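Local coordinates for putative modulator of DNA gyrase (Bacteroides thetaiotaomicron, PDB 1VPB), which probably acts as a metallopeptidase, as is generally assigned to the PmbA/TldD (peptidase U62) family, at residues K106-Y118 with T334-I346. Residues are numbered along the deposited sequence; the frame is centred on the assembly and turned at random.
Sequences KDEARVLADPSRY and TYNAKKMGVDPTI
The guanidinium of Arg110 lies flat over the ring of Tyr335, its CZ 3.6 Å from the ring centroid and the two planes only 4° apart, a stacked cation-pi pair. Arginine suits the place because its planar cation can match the ring face to face; a bend at chi2 (-75°) turns the chain so that it runs across the tyrosine. Tyr77 makes a second cation-pi contact with Arg110. Lys339 CD lies over the opposite face of the Tyr335 ring, toward its rim, while CB of Ala109, small enough to sit close, meets Tyr335 CE1 at 3.6 Å. Tyrosine adds a hydroxyl to its ring face: Tyr335 OH donates a hydrogen bond to the syn lone pair of Asp107 OD2, 2.7 Å away, and accepts one from Lys339 NZ. Asp107 OD1 accepts from Ala109 N, an Asx turn that helps orient the carboxylate. A leucine in place of Tyr335 would probably leave Asp107 OD2 without its hydroxyl donor and Arg110 without this aromatic face. Thr334 uses both branches, CG2 against Val111 CG2 and OG1 in a weak 3.3 Å bond from Arg117 NH1; the stronger partner of Thr334 OG1 is Glu312. Pro344, with its compact apolar ring, sets CG on one face of the Arg117 guanidinium. Helix 334-340 of the family's C-terminal domain, closed by a Schellman motif at Gly341, thus docks at the surface on the loop after helix 87-101.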
loop_
_atom_site.group_PDB
_atom_site.type_symbol
_atom_site.label_atom_id
_atom_site.label_comp_id
_atom_site.label_asym_id
_atom_site.label_seq_id
_atom_site.Cartn_x
_atom_site.Cartn_y
_atom_site.Cartn_z
ATOM N N LYS A 106 -30.502 1.513 -5.205
ATOM C CA LYS A 106 -30.491 0.148 -5.667
ATOM C C LYS A 106 -29.639 -0.029 -6.930
ATOM O O LYS A 106 -29.456 0.893 -7.728
ATOM C CB LYS A 106 -31.926 -0.374 -5.865
ATOM C CG LYS A 106 -32.644 0.204 -6.958
ATOM C CD LYS A 106 -34.148 -0.268 -6.946
ATOM C CE LYS A 106 -34.717 0.154 -8.310
ATOM N NZ LYS A 106 -36.157 -0.170 -8.449
ATOM N N ASP A 107 -29.072 -1.220 -7.014
ATOM C CA ASP A 107 -28.325 -1.636 -8.208
ATOM C C ASP A 107 -28.816 -2.974 -8.697
ATOM O O ASP A 107 -28.481 -4.002 -8.124
ATOM C CB ASP A 107 -26.869 -1.731 -7.873
ATOM C CG ASP A 107 -26.004 -1.904 -9.114
ATOM O OD1 ASP A 107 -26.526 -2.377 -10.144
ATOM O OD2 ASP A 107 -24.835 -1.558 -9.086
ATOM N N GLU A 108 -29.652 -2.948 -9.727
ATOM C CA GLU A 108 -30.366 -4.158 -10.109
ATOM C C GLU A 108 -29.497 -5.152 -10.837
ATOM O O GLU A 108 -29.899 -6.312 -11.086
ATOM C CB GLU A 108 -31.565 -3.789 -10.952
ATOM C CG GLU A 108 -32.649 -3.109 -10.120
ATOM C CD GLU A 108 -33.941 -2.904 -10.880
ATOM O OE1 GLU A 108 -34.611 -3.899 -11.215
ATOM O OE2 GLU A 108 -34.259 -1.743 -11.155
ATOM N N ALA A 109 -28.331 -4.688 -11.199
ATOM C CA ALA A 109 -27.343 -5.609 -11.830
ATOM C C ALA A 109 -26.593 -6.456 -10.805
ATOM O O ALA A 109 -25.917 -7.438 -11.228
ATOM C CB ALA A 109 -26.394 -4.849 -12.690
ATOM N N ARG A 110 -26.670 -6.123 -9.498
ATOM C CA ARG A 110 -26.045 -6.907 -8.441
ATOM C C ARG A 110 -26.981 -8.060 -8.156
ATOM O O ARG A 110 -27.939 -7.979 -7.387
ATOM C CB ARG A 110 -25.762 -6.064 -7.141
ATOM C CG ARG A 110 -24.674 -5.056 -7.285
ATOM C CD ARG A 110 -23.305 -5.662 -7.284
ATOM N NE ARG A 110 -22.306 -4.638 -7.356
ATOM C CZ ARG A 110 -21.027 -4.868 -7.621
ATOM N NH1 ARG A 110 -20.581 -6.085 -7.850
ATOM N NH2 ARG A 110 -20.204 -3.851 -7.681
ATOM N N VAL A 111 -26.693 -9.192 -8.820
ATOM C CA VAL A 111 -27.446 -10.405 -8.679
ATOM C C VAL A 111 -26.503 -11.577 -8.420
ATOM O O VAL A 111 -25.319 -11.486 -8.631
ATOM C CB VAL A 111 -28.297 -10.701 -9.938
ATOM C CG1 VAL A 111 -29.339 -9.611 -10.148
ATOM C CG2 VAL A 111 -27.401 -10.907 -11.133
ATOM N N LEU A 112 -27.058 -12.647 -7.889
ATOM C CA LEU A 112 -26.271 -13.875 -7.715
ATOM C C LEU A 112 -26.162 -14.534 -9.079
ATOM O O LEU A 112 -26.992 -14.346 -9.973
ATOM C CB LEU A 112 -26.947 -14.813 -6.717
ATOM C CG LEU A 112 -27.012 -14.379 -5.221
ATOM C CD1 LEU A 112 -27.471 -15.501 -4.321
ATOM C CD2 LEU A 112 -25.736 -13.893 -4.770
ATOM N N ALA A 113 -25.077 -15.269 -9.238
ATOM C CA ALA A 113 -24.905 -16.079 -10.457
ATOM C C ALA A 113 -25.993 -17.158 -10.559
ATOM O O ALA A 113 -26.557 -17.598 -9.567
ATOM C CB ALA A 113 -23.532 -16.750 -10.420
ATOM N N ASP A 114 -26.238 -17.625 -11.782
ATOM C CA ASP A 114 -27.085 -18.765 -12.042
ATOM C C ASP A 114 -26.387 -19.970 -11.376
ATOM O O ASP A 114 -25.209 -20.228 -11.707
ATOM C CB ASP A 114 -27.113 -18.981 -13.536
ATOM C CG ASP A 114 -27.864 -20.227 -13.986
ATOM O OD1 ASP A 114 -28.147 -21.200 -13.263
ATOM O OD2 ASP A 114 -28.234 -20.267 -15.174
ATOM N N PRO A 115 -27.036 -20.678 -10.485
ATOM C CA PRO A 115 -26.347 -21.756 -9.750
ATOM C C PRO A 115 -25.946 -22.958 -10.583
ATOM O O PRO A 115 -25.086 -23.716 -10.119
ATOM C CB PRO A 115 -27.332 -22.115 -8.640
ATOM C CG PRO A 115 -28.592 -21.729 -9.219
ATOM C CD PRO A 115 -28.424 -20.575 -10.054
ATOM N N SER A 116 -26.428 -23.010 -11.812
ATOM C CA SER A 116 -26.016 -24.074 -12.761
ATOM C C SER A 116 -24.521 -23.877 -13.127
ATOM O O SER A 116 -23.830 -24.853 -13.508
ATOM C CB SER A 116 -26.893 -24.055 -13.987
ATOM O OG SER A 116 -26.580 -22.997 -14.812
ATOM N N ARG A 117 -24.016 -22.639 -12.944
ATOM C CA ARG A 117 -22.611 -22.316 -13.189
ATOM C C ARG A 117 -21.641 -22.596 -12.058
ATOM O O ARG A 117 -20.440 -22.459 -12.251
ATOM C CB ARG A 117 -22.477 -20.828 -13.534
ATOM C CG ARG A 117 -23.276 -20.400 -14.705
ATOM C CD ARG A 117 -23.190 -18.904 -14.947
ATOM N NE ARG A 117 -21.830 -18.542 -15.279
ATOM C CZ ARG A 117 -21.181 -17.443 -14.807
ATOM N NH1 ARG A 117 -21.774 -16.491 -14.059
ATOM N NH2 ARG A 117 -19.955 -17.277 -15.178
ATOM N N TYR A 118 -22.122 -22.924 -10.857
ATOM C CA TYR A 118 -21.258 -23.129 -9.745
ATOM C C TYR A 118 -20.415 -24.402 -9.837
ATOM O O TYR A 118 -20.849 -25.373 -10.462
ATOM C CB TYR A 118 -22.089 -23.247 -8.495
ATOM C CG TYR A 118 -22.770 -21.962 -8.025
ATOM C CD1 TYR A 118 -22.178 -20.728 -8.235
ATOM C CD2 TYR A 118 -23.989 -22.015 -7.341
ATOM C CE1 TYR A 118 -22.783 -19.557 -7.731
ATOM C CE2 TYR A 118 -24.554 -20.873 -6.812
ATOM C CZ TYR A 118 -23.957 -19.668 -7.004
ATOM O OH TYR A 118 -24.530 -18.432 -6.521
ATOM N N THR A 334 -20.386 -11.780 -13.082
ATOM C CA THR A 334 -21.837 -11.794 -13.237
ATOM C C THR A 334 -22.341 -10.355 -13.378
ATOM O O THR A 334 -23.155 -10.048 -14.257
ATOM C CB THR A 334 -22.475 -12.508 -12.048
ATOM O OG1 THR A 334 -22.105 -13.912 -12.066
ATOM C CG2 THR A 334 -23.994 -12.549 -12.157
ATOM N N TYR A 335 -21.870 -9.494 -12.501
ATOM C CA TYR A 335 -22.289 -8.083 -12.504
ATOM C C TYR A 335 -21.999 -7.365 -13.812
ATOM O O TYR A 335 -22.894 -6.796 -14.433
ATOM C CB TYR A 335 -21.602 -7.387 -11.371
ATOM C CG TYR A 335 -21.916 -5.951 -11.233
ATOM C CD1 TYR A 335 -23.204 -5.539 -10.868
ATOM C CD2 TYR A 335 -20.953 -5.003 -11.405
ATOM C CE1 TYR A 335 -23.504 -4.217 -10.727
ATOM C CE2 TYR A 335 -21.232 -3.668 -11.249
ATOM C CZ TYR A 335 -22.514 -3.280 -10.909
ATOM O OH TYR A 335 -22.728 -1.921 -10.740
ATOM N N ASN A 336 -20.737 -7.398 -14.277
ATOM C CA ASN A 336 -20.407 -6.763 -15.520
ATOM C C ASN A 336 -21.060 -7.413 -16.739
ATOM O O ASN A 336 -21.403 -6.723 -17.720
ATOM C CB ASN A 336 -18.893 -6.631 -15.657
ATOM C CG ASN A 336 -18.323 -5.625 -14.724
ATOM O OD1 ASN A 336 -18.614 -4.426 -14.830
ATOM N ND2 ASN A 336 -17.518 -6.080 -13.786
ATOM N N ALA A 337 -21.252 -8.723 -16.700
ATOM C CA ALA A 337 -21.996 -9.400 -17.747
ATOM C C ALA A 337 -23.420 -8.810 -17.849
ATOM O O ALA A 337 -23.883 -8.452 -18.936
ATOM C CB ALA A 337 -22.048 -10.912 -17.526
ATOM N N LYS A 338 -24.086 -8.677 -16.707
ATOM C CA LYS A 338 -25.448 -8.120 -16.697
ATOM C C LYS A 338 -25.486 -6.689 -17.218
ATOM O O LYS A 338 -26.372 -6.345 -18.044
ATOM C CB LYS A 338 -26.054 -8.219 -15.294
ATOM C CG LYS A 338 -27.565 -7.994 -15.270
ATOM C CD LYS A 338 -28.181 -8.527 -14.044
ATOM C CE LYS A 338 -29.658 -8.122 -13.890
ATOM N NZ LYS A 338 -30.472 -8.699 -15.035
ATOM N N LYS A 339 -24.517 -5.876 -16.827
ATOM C CA LYS A 339 -24.462 -4.494 -17.272
ATOM C C LYS A 339 -24.232 -4.342 -18.751
ATOM O O LYS A 339 -24.788 -3.450 -19.400
ATOM C CB LYS A 339 -23.383 -3.729 -16.536
ATOM C CG LYS A 339 -23.655 -3.629 -15.075
ATOM C CD LYS A 339 -22.702 -2.739 -14.388
ATOM C CE LYS A 339 -23.192 -1.319 -14.298
ATOM N NZ LYS A 339 -22.223 -0.584 -13.417
ATOM N N MET A 340 -23.404 -5.219 -19.290
ATOM C CA MET A 340 -23.044 -5.148 -20.670
ATOM C C MET A 340 -24.006 -5.888 -21.566
ATOM O O MET A 340 -23.956 -5.709 -22.789
ATOM C CB MET A 340 -21.631 -5.699 -20.857
ATOM C CG MET A 340 -20.582 -4.745 -20.301
ATOM S SD MET A 340 -18.925 -5.017 -20.880
ATOM C CE MET A 340 -18.599 -6.403 -19.890
ATOM N N GLY A 341 -24.842 -6.732 -20.984
ATOM C CA GLY A 341 -25.753 -7.559 -21.729
ATOM C C GLY A 341 -25.065 -8.672 -22.488
ATOM O O GLY A 341 -25.414 -8.970 -23.632
ATOM N N VAL A 342 -24.057 -9.285 -21.857
ATOM C CA VAL A 342 -23.293 -10.341 -22.511
ATOM C C VAL A 342 -23.180 -11.502 -21.528
ATOM O O VAL A 342 -23.624 -11.398 -20.383
ATOM C CB VAL A 342 -21.912 -9.893 -22.909
ATOM C CG1 VAL A 342 -21.937 -8.704 -23.879
ATOM C CG2 VAL A 342 -21.092 -9.525 -21.662
ATOM N N ASP A 343 -22.630 -12.615 -21.998
ATOM C CA ASP A 343 -22.494 -13.790 -21.158
ATOM C C ASP A 343 -21.276 -13.650 -20.253
ATOM O O ASP A 343 -20.197 -13.230 -20.703
ATOM C CB ASP A 343 -22.258 -15.026 -21.996
ATOM C CG ASP A 343 -23.461 -15.425 -22.831
ATOM O OD1 ASP A 343 -24.602 -15.129 -22.437
ATOM O OD2 ASP A 343 -23.315 -16.066 -23.893
ATOM N N PRO A 344 -21.437 -14.029 -18.990
ATOM C CA PRO A 344 -20.333 -14.036 -18.059
ATOM C C PRO A 344 -19.423 -15.221 -18.369
ATOM O O PRO A 344 -19.875 -16.232 -18.922
ATOM C CB PRO A 344 -21.015 -14.245 -16.685
ATOM C CG PRO A 344 -22.292 -14.939 -17.013
ATOM C CD PRO A 344 -22.679 -14.532 -18.380
ATOM N N THR A 345 -18.166 -15.104 -17.957
ATOM C CA THR A 345 -17.172 -16.161 -18.074
ATOM C C THR A 345 -16.619 -16.612 -16.733
ATOM O O THR A 345 -17.076 -17.610 -16.147
ATOM C CB THR A 345 -16.054 -15.759 -19.123
ATOM O OG1 THR A 345 -15.407 -14.504 -18.763
ATOM C CG2 THR A 345 -16.643 -15.536 -20.447
ATOM N N ILE A 346 -15.662 -15.864 -16.215
ATOM C CA ILE A 346 -15.137 -16.035 -14.901
ATOM C C ILE A 346 -14.563 -14.665 -14.549
ATOM O O ILE A 346 -14.171 -13.926 -15.435
ATOM C CB ILE A 346 -14.054 -17.168 -14.853
ATOM C CG1 ILE A 346 -13.692 -17.579 -13.396
ATOM C CG2 ILE A 346 -12.826 -16.783 -15.621
ATOM C CD1 ILE A 346 -14.675 -18.463 -12.753
HETATM O O HOH W 1 -19.521 -19.913 -16.394
#